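PDB 4R9N: Lmo0547 protein from Listeria monocytogenes, which is probably a sugar-responsive transcriptional regulator of the SorC family, with a putative sugar-binding domain that would control binding of the regulator to DNA. Local coordinates for residues A[54-66]-A[93-105]. Numbering follows the deposited sequence.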
ATOM      1  N   THR A  54      -0.650  16.706  -1.562  1.00 19.71           N
ATOM      2  CA  THR A  54      -1.637  15.670  -1.629  1.00 20.16           C
ATOM      3  C   THR A  54      -0.993  14.290  -1.357  1.00 18.23           C
ATOM      4  O   THR A  54       0.134  13.968  -1.862  1.00 19.76           O
ATOM      5  CB  THR A  54      -2.341  15.636  -2.977  1.00 19.83           C
ATOM      6  OG1 THR A  54      -1.360  15.478  -4.025  1.00 22.05           O
ATOM      7  CG2 THR A  54      -3.247  16.901  -3.274  1.00 23.57           C
ATOM      8  N   LEU A  55      -1.705  13.477  -0.593  1.00 16.70           N
ATOM      9  CA  LEU A  55      -1.177  12.190  -0.117  1.00 14.97           C
ATOM     10  C   LEU A  55      -2.310  11.126  -0.282  1.00 16.47           C
ATOM     11  O   LEU A  55      -3.412  11.329   0.227  1.00 15.72           O
ATOM     12  CB  LEU A  55      -0.774  12.274   1.324  1.00 15.38           C
ATOM     13  CG  LEU A  55      -0.453  10.967   2.072  1.00 15.41           C
ATOM     14  CD1 LEU A  55       0.826  10.438   1.476  1.00 16.79           C
ATOM     15  CD2 LEU A  55      -0.232  11.256   3.535  1.00 18.61           C
ATOM     16  N   GLY A  56      -2.025  10.076  -1.028  1.00 16.07           N
ATOM     17  CA  GLY A  56      -2.938   8.932  -1.203  1.00 14.86           C
ATOM     18  C   GLY A  56      -2.526   7.809  -0.240  1.00 15.26           C
ATOM     19  O   GLY A  56      -1.322   7.555  -0.025  1.00 13.94           O
ATOM     20  N   ILE A  57      -3.510   7.177   0.371  1.00 13.98           N
ATOM     21  CA  ILE A  57      -3.311   6.116   1.331  1.00 15.09           C
ATOM     22  C   ILE A  57      -4.121   4.895   0.889  1.00 14.91           C
ATOM     23  O   ILE A  57      -5.289   5.009   0.497  1.00 13.40           O
ATOM     24  CB  ILE A  57      -3.778   6.575   2.724  1.00 17.78           C
ATOM     25  CG1 ILE A  57      -3.086   7.853   3.151  1.00 18.75           C
ATOM     26  CG2 ILE A  57      -3.613   5.506   3.816  1.00 19.34           C
ATOM     27  CD1 ILE A  57      -1.645   7.799   3.499  1.00 19.34           C
ATOM     28  N   SER A  58      -3.499   3.730   0.991  1.00 14.94           N
ATOM     29  CA  SER A  58      -4.200   2.484   0.792  1.00 16.07           C
ATOM     30  C   SER A  58      -4.836   1.972   2.086  1.00 17.65           C
ATOM     31  O   SER A  58      -5.374   2.748   2.875  1.00 20.71           O
ATOM     32  CB  SER A  58      -3.269   1.476   0.106  1.00 17.69           C
ATOM     33  OG  SER A  58      -3.967   0.355  -0.385  1.00 18.30           O
ATOM     34  N   TRP A  59      -4.802   0.663   2.311  1.00 18.01           N
ATOM     35  CA  TRP A  59      -5.426   0.054   3.457  0.50 18.64           C
ATOM     36  C   TRP A  59      -4.553  -1.052   4.070  1.00 20.01           C
ATOM     37  O   TRP A  59      -3.494  -1.412   3.538  1.00 18.61           O
ATOM     38  CB  TRP A  59      -6.754  -0.531   2.944  0.50 19.27           C
ATOM     39  CG  TRP A  59      -6.570  -1.854   2.377  0.50 20.76           C
ATOM     40  CD1 TRP A  59      -6.023  -2.173   1.150  0.50 21.65           C
ATOM     41  CD2 TRP A  59      -6.886  -3.089   3.019  0.50 22.47           C
ATOM     42  NE1 TRP A  59      -5.962  -3.562   1.019  0.50 25.08           N
ATOM     43  CE2 TRP A  59      -6.491  -4.132   2.153  0.50 23.31           C
ATOM     44  CE3 TRP A  59      -7.446  -3.422   4.271  0.50 23.02           C
ATOM     45  CZ2 TRP A  59      -6.663  -5.469   2.487  0.50 26.27           C
ATOM     46  CZ3 TRP A  59      -7.622  -4.761   4.590  0.50 24.26           C
ATOM     47  CH2 TRP A  59      -7.207  -5.762   3.715  0.50 26.03           C
ATOM     48  N   GLY A  60      -5.016  -1.615   5.162  1.00 19.20           N
ATOM     49  CA  GLY A  60      -4.393  -2.830   5.698  1.00 20.10           C
ATOM     50  C   GLY A  60      -3.739  -2.701   7.031  1.00 20.67           C
ATOM     51  O   GLY A  60      -3.607  -1.633   7.566  1.00 20.36           O
ATOM     52  N   LYS A  61      -3.307  -3.838   7.578  1.00 22.04           N
ATOM     53  CA  LYS A  61      -2.751  -3.836   8.900  0.60 22.40           C
ATOM     54  C   LYS A  61      -1.492  -3.014   9.029  1.00 20.53           C
ATOM     55  O   LYS A  61      -1.317  -2.353  10.040  1.00 21.22           O
ATOM     56  CB  LYS A  61      -2.468  -5.269   9.418  0.60 24.85           C
ATOM     57  CG  LYS A  61      -3.730  -6.078   9.656  0.60 27.89           C
ATOM     58  CD  LYS A  61      -3.432  -7.544  10.024  0.60 28.97           C
ATOM     59  CE  LYS A  61      -4.719  -8.192  10.463  0.60 30.89           C
ATOM     60  NZ  LYS A  61      -4.532  -9.603  10.863  0.60 33.81           N
ATOM     61  N   THR A  62      -0.589  -3.087   8.055  1.00 19.16           N
ATOM     62  CA  THR A  62       0.649  -2.366   8.154  1.00 19.74           C
ATOM     63  C   THR A  62       0.450  -0.818   8.103  1.00 17.56           C
ATOM     64  O   THR A  62       0.992  -0.030   8.907  1.00 17.50           O
ATOM     65  CB  THR A  62       1.620  -2.829   7.038  1.00 22.08           C
ATOM     66  OG1 THR A  62       1.879  -4.250   7.143  1.00 24.62           O
ATOM     67  CG2 THR A  62       2.868  -2.148   7.182  1.00 24.36           C
ATOM     68  N   ILE A  63      -0.354  -0.387   7.178  1.00 17.34           N
ATOM     69  CA  ILE A  63      -0.720   1.039   7.114  1.00 18.23           C
ATOM     70  C   ILE A  63      -1.510   1.502   8.371  1.00 16.04           C
ATOM     71  O   ILE A  63      -1.332   2.625   8.809  1.00 16.72           O
ATOM     72  CB  ILE A  63      -1.471   1.307   5.821  1.00 18.29           C
ATOM     73  CG1 ILE A  63      -0.458   1.125   4.657  1.00 20.39           C
ATOM     74  CG2 ILE A  63      -1.981   2.745   5.761  1.00 18.85           C
ATOM     75  CD1 ILE A  63      -1.152   1.013   3.384  1.00 23.31           C
ATOM     76  N   ARG A  64      -2.391   0.648   8.901  1.00 17.41           N
ATOM     77  CA  ARG A  64      -3.085   0.974  10.162  1.00 18.50           C
ATOM     78  C   ARG A  64      -2.068   1.256  11.303  1.00 18.54           C
ATOM     79  O   ARG A  64      -2.158   2.254  12.017  1.00 17.54           O
ATOM     80  CB  ARG A  64      -4.073  -0.104  10.500  1.00 19.96           C
ATOM     81  CG  ARG A  64      -4.730   0.102  11.846  1.00 22.49           C
ATOM     82  CD  ARG A  64      -5.830   1.136  11.662  1.00 25.93           C
ATOM     83  NE  ARG A  64      -5.412   2.404  12.127  1.00 25.60           N
ATOM     84  CZ  ARG A  64      -6.142   3.502  12.115  1.00 24.79           C
ATOM     85  NH1 ARG A  64      -5.606   4.572  12.681  1.00 26.41           N
ATOM     86  NH2 ARG A  64      -7.348   3.540  11.542  1.00 24.20           N
ATOM     87  N   LYS A  65      -1.065   0.384  11.444  1.00 19.99           N
ATOM     88  CA  LYS A  65      -0.013   0.609  12.402  1.00 20.22           C
ATOM     89  C   LYS A  65       0.758   1.927  12.164  1.00 17.55           C
ATOM     90  O   LYS A  65       1.037   2.695  13.088  1.00 17.14           O
ATOM     91  CB  LYS A  65       0.915  -0.620  12.444  1.00 22.24           C
ATOM     92  CG  LYS A  65       0.287  -1.815  13.145  1.00 25.26           C
ATOM     93  CD  LYS A  65       1.102  -3.096  12.999  1.00 28.34           C
ATOM     94  CE  LYS A  65       0.422  -4.290  13.713  1.00 31.08           C
ATOM     95  NZ  LYS A  65       0.330  -4.032  15.182  1.00 31.53           N
ATOM     96  N   PHE A  66       1.136   2.161  10.924  1.00 16.19           N
ATOM     97  CA  PHE A  66       1.763   3.436  10.519  1.00 16.81           C
ATOM     98  C   PHE A  66       0.938   4.597  10.989  1.00 15.68           C
ATOM     99  O   PHE A  66       1.434   5.554  11.586  1.00 16.39           O
ATOM    100  CB  PHE A  66       1.952   3.437   9.011  1.00 15.99           C
ATOM    101  CG  PHE A  66       2.288   4.762   8.414  1.00 16.77           C
ATOM    102  CD1 PHE A  66       3.588   5.261   8.446  1.00 18.92           C
ATOM    103  CD2 PHE A  66       1.311   5.506   7.785  1.00 16.90           C
ATOM    104  CE1 PHE A  66       3.885   6.474   7.849  1.00 18.54           C
ATOM    105  CE2 PHE A  66       1.610   6.713   7.209  1.00 18.93           C
ATOM    106  CZ  PHE A  66       2.906   7.197   7.260  1.00 17.44           C
ATOM    107  N   ASP A  93     -11.858  -0.018  10.380  1.00 43.30           N
ATOM    108  CA  ASP A  93     -10.674  -0.079  11.247  1.00 44.68           C
ATOM    109  C   ASP A  93      -9.368  -0.049  10.379  1.00 35.79           C
ATOM    110  O   ASP A  93      -8.568   0.909  10.425  1.00 35.44           O
ATOM    111  CB  ASP A  93     -10.729  -1.335  12.137  1.00 53.62           C
ATOM    112  CG  ASP A  93      -9.805  -1.237  13.360  1.00 65.07           C
ATOM    113  OD1 ASP A  93      -8.630  -0.815  13.214  1.00 70.15           O
ATOM    114  OD2 ASP A  93     -10.259  -1.588  14.483  1.00 74.57           O
ATOM    115  N   LEU A  94      -9.234  -1.087   9.576  1.00 27.72           N
ATOM    116  CA  LEU A  94      -8.208  -1.255   8.529  1.00 30.25           C
ATOM    117  C   LEU A  94      -8.536  -0.564   7.178  1.00 27.85           C
ATOM    118  O   LEU A  94      -7.681  -0.572   6.274  1.00 25.30           O
ATOM    119  CB  LEU A  94      -8.046  -2.755   8.229  1.00 30.23           C
ATOM    120  CG  LEU A  94      -7.614  -3.704   9.334  1.00 35.56           C
ATOM    121  CD1 LEU A  94      -7.276  -5.067   8.719  1.00 36.68           C
ATOM    122  CD2 LEU A  94      -6.414  -3.208  10.144  1.00 33.68           C
ATOM    123  N   HIS A  95      -9.763  -0.065   7.032  1.00 26.33           N
ATOM    124  CA  HIS A  95     -10.259   0.592   5.812  1.00 30.49           C
ATOM    125  C   HIS A  95      -9.638   1.907   5.582  1.00 24.83           C
ATOM    126  O   HIS A  95      -9.411   2.665   6.544  1.00 24.05           O
ATOM    127  CB  HIS A  95     -11.770   0.822   5.931  1.00 36.01           C
ATOM    128  CG  HIS A  95     -12.553  -0.443   5.944  1.00 45.96           C
ATOM    129  ND1 HIS A  95     -13.921  -0.474   5.768  1.00 62.52           N
ATOM    130  CD2 HIS A  95     -12.161  -1.725   6.112  1.00 53.20           C
ATOM    131  CE1 HIS A  95     -14.337  -1.729   5.811  1.00 62.68           C
ATOM    132  NE2 HIS A  95     -13.286  -2.507   6.007  1.00 59.33           N
ATOM    133  N   SER A  96      -9.326   2.138   4.328  1.00 23.80           N
ATOM    134  CA  SER A  96      -8.659   3.346   3.858  1.00 21.34           C
ATOM    135  C   SER A  96      -9.369   4.601   4.402  1.00 20.04           C
ATOM    136  O   SER A  96      -8.722   5.499   4.882  1.00 17.15           O
ATOM    137  CB  SER A  96      -8.704   3.375   2.352  1.00 23.00           C
ATOM    138  OG  SER A  96      -7.794   4.305   1.806  1.00 24.31           O
ATOM    139  N   ASN A  97     -10.696   4.633   4.367  1.00 22.60           N
ATOM    140  CA  ASN A  97     -11.415   5.837   4.816  1.00 23.65           C
ATOM    141  C   ASN A  97     -11.165   6.236   6.250  1.00 23.48           C
ATOM    142  O   ASN A  97     -10.980   7.421   6.534  1.00 23.77           O
ATOM    143  CB  ASN A  97     -12.938   5.699   4.639  1.00 27.21           C
ATOM    144  CG  ASN A  97     -13.364   5.820   3.184  1.00 26.28           C
ATOM    145  OD1 ASN A  97     -12.961   6.742   2.486  1.00 25.92           O
ATOM    146  ND2 ASN A  97     -14.270   4.946   2.757  1.00 27.20           N
ATOM    147  N   GLN A  98     -11.194   5.264   7.153  1.00 22.50           N
ATOM    148  CA  GLN A  98     -10.957   5.483   8.551  1.00 24.63           C
ATOM    149  C   GLN A  98      -9.478   5.837   8.806  1.00 21.86           C
ATOM    150  O   GLN A  98      -9.196   6.715   9.633  1.00 19.67           O
ATOM    151  CB  GLN A  98     -11.268   4.252   9.371  1.00 28.23           C
ATOM    152  CG  GLN A  98     -11.079   4.464  10.873  1.00 34.08           C
ATOM    153  CD  GLN A  98     -12.138   5.369  11.496  1.00 42.84           C
ATOM    154  OE1 GLN A  98     -13.338   5.239  11.208  1.00 43.43           O
ATOM    155  NE2 GLN A  98     -11.704   6.298  12.347  1.00 48.24           N
ATOM    156  N   ILE A  99      -8.549   5.164   8.098  1.00 18.30           N
ATOM    157  CA  ILE A  99      -7.141   5.522   8.202  1.00 18.56           C
ATOM    158  C   ILE A  99      -6.882   7.006   7.791  1.00 18.57           C
ATOM    159  O   ILE A  99      -6.170   7.777   8.456  1.00 17.33           O
ATOM    160  CB  ILE A  99      -6.241   4.545   7.408  1.00 18.45           C
ATOM    161  CG1 ILE A  99      -6.268   3.141   8.049  1.00 19.82           C
ATOM    162  CG2 ILE A  99      -4.817   5.049   7.360  1.00 21.33           C
ATOM    163  CD1 ILE A  99      -5.802   2.060   7.099  1.00 20.56           C
ATOM    164  N   CYS A 100      -7.465   7.373   6.651  1.00 18.47           N
ATOM    165  CA  CYS A 100      -7.335   8.723   6.126  0.70 17.29           C
ATOM    166  C   CYS A 100      -7.892   9.740   7.104  1.00 18.90           C
ATOM    167  O   CYS A 100      -7.293  10.819   7.293  1.00 19.12           O
ATOM    168  CB  CYS A 100      -7.994   8.906   4.746  0.70 17.03           C
ATOM    169  SG  CYS A 100      -7.091   8.087   3.442  0.70 14.61           S
ATOM    170  N   TYR A 101      -9.040   9.449   7.683  1.00 20.09           N
ATOM    171  CA  TYR A 101      -9.644  10.343   8.653  1.00 22.51           C
ATOM    172  C   TYR A 101      -8.722  10.496   9.885  1.00 21.40           C
ATOM    173  O   TYR A 101      -8.497  11.606  10.364  1.00 20.33           O
ATOM    174  CB  TYR A 101     -11.012   9.849   9.063  1.00 24.23           C
ATOM    175  CG  TYR A 101     -11.719  10.869   9.942  1.00 30.27           C
ATOM    176  CD1 TYR A 101     -11.763  10.705  11.309  1.00 34.46           C
ATOM    177  CD2 TYR A 101     -12.312  11.982   9.393  1.00 35.23           C
ATOM    178  CE1 TYR A 101     -12.365  11.645  12.125  1.00 39.10           C
ATOM    179  CE2 TYR A 101     -12.954  12.918  10.202  1.00 39.41           C
ATOM    180  CZ  TYR A 101     -12.947  12.733  11.570  1.00 40.37           C
ATOM    181  OH  TYR A 101     -13.581  13.611  12.426  1.00 53.22           O
ATOM    182  N   ASP A 102      -8.213   9.384  10.412  1.00 21.23           N
ATOM    183  CA  ASP A 102      -7.346   9.446  11.555  1.00 22.88           C
ATOM    184  C   ASP A 102      -6.073  10.275  11.270  1.00 21.92           C
ATOM    185  O   ASP A 102      -5.599  11.026  12.183  1.00 21.58           O
ATOM    186  CB  ASP A 102      -6.973   8.064  12.064  1.00 25.65           C
ATOM    187  CG  ASP A 102      -8.155   7.286  12.617  1.00 28.66           C
ATOM    188  OD1 ASP A 102      -9.195   7.885  13.000  1.00 29.01           O
ATOM    189  OD2 ASP A 102      -8.037   6.036  12.687  1.00 26.54           O
ATOM    190  N   LEU A 103      -5.461  10.106  10.087  1.00 19.60           N
ATOM    191  CA  LEU A 103      -4.332  10.955   9.693  1.00 20.42           C
ATOM    192  C   LEU A 103      -4.760  12.433   9.563  1.00 20.93           C
ATOM    193  O   LEU A 103      -4.025  13.339   9.998  1.00 21.49           O
ATOM    194  CB  LEU A 103      -3.697  10.487   8.370  1.00 19.13           C
ATOM    195  CG  LEU A 103      -2.947   9.145   8.463  1.00 19.24           C
ATOM    196  CD1 LEU A 103      -2.637   8.638   7.060  1.00 19.72           C
ATOM    197  CD2 LEU A 103      -1.697   9.299   9.318  1.00 21.34           C
ATOM    198  N   LYS A 104      -5.971  12.674   9.088  1.00 20.53           N
ATOM    199  CA  LYS A 104      -6.456  14.051   8.911  1.00 22.69           C
ATOM    200  C   LYS A 104      -6.581  14.732  10.267  1.00 24.08           C
ATOM    201  O   LYS A 104      -6.295  15.943  10.415  1.00 23.43           O
ATOM    202  CB  LYS A 104      -7.811  14.033   8.225  1.00 27.82           C
ATOM    203  CG  LYS A 104      -8.533  15.373   8.131  1.00 34.71           C
ATOM    204  CD  LYS A 104      -9.900  15.362   8.803  1.00 41.87           C
ATOM    205  CE  LYS A 104     -10.809  16.516   8.368  1.00 49.40           C
ATOM    206  NZ  LYS A 104     -11.338  16.349   6.979  1.00 54.21           N
ATOM    207  N   LYS A 105      -7.085  13.980  11.248  1.00 23.81           N
ATOM    208  CA  LYS A 105      -7.218  14.519  12.625  1.00 26.53           C
ATOM    209  C   LYS A 105      -5.837  14.867  13.233  1.00 25.08           C
ATOM    210  O   LYS A 105      -5.687  15.918  13.928  1.00 24.57           O
ATOM    211  CB  LYS A 105      -7.878  13.499  13.532  1.00 30.86           C
ATOM    212  CG  LYS A 105      -9.357  13.323  13.362  1.00 36.70           C
ATOM    213  CD  LYS A 105      -9.762  12.028  14.051  1.00 43.85           C
ATOM    214  CE  LYS A 105     -10.220  12.217  15.487  1.00 46.77           C
ATOM    215  NZ  LYS A 105     -11.701  12.151  15.576  1.00 51.62           N
TER
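Arg64 meets Asp102 through a chain that leaves CB with CG anti to the backbone N (chi1 175°) and then bends at chi2 and chi3. The bends carry the guanidinium over Ile99, between Asp93 and Asp102. There NH1 and NH2 both grip one oxygen, Asp102 OD2, each at 2.8 Å, in an end-on salt bridge. Both bonds are clearly bent, as sharing one oxygen requires. The guanidinium and carboxylate planes are 51° apart. NH2 also gives a nearly straight bond of 3.1 Å to Asp93 O, which lies in the guanidinium plane. Ile99 CG1 covers one face of the group. Gln98 NE2 donates to Asp102 OD1 at 3.0 Å, which probably steadies the carboxylate. Asn68 takes a further bond from Arg64 NH1. The guanidinium thus ties Asp93, ahead of helix 96-105, to Asp102 in its second turn.

Leu94 packs its CD1 on Lys61 CG and its CD2 on Arg64 CB. Its backbone O accepts from Gly60 N at 3.1 Å.

Deeper in, Ile57 branches between three side chains of the helix. Its CG2 meets Ile99 CG2 at 3.8 Å, CB lies against Cys100 SG, and CD1 reaches Leu103 CD1 tip to tip. Lys61 and Cys100 each have a second conformer; their contacts hold for the one described. The Ile63 side chain crosses Ile99 at about a right angle, and its CG2 touches Ile99 CG2. Ser96 OG lies 2.9 Å from Ile57 O and 3.1 Å from Ser58 O.

Strand 54-57 and helix 96-105 run roughly antiparallel, while helices 61-66 and 96-105 are nearly parallel, at 14°. Cys100 and Leu103 also touch Ile80 of the adjacent strand 79-82. Neighbouring helices packed together beside the parallel strands they follow are characteristic of a Rossmann-like alpha/beta fold, here in the putative sugar-binding domain.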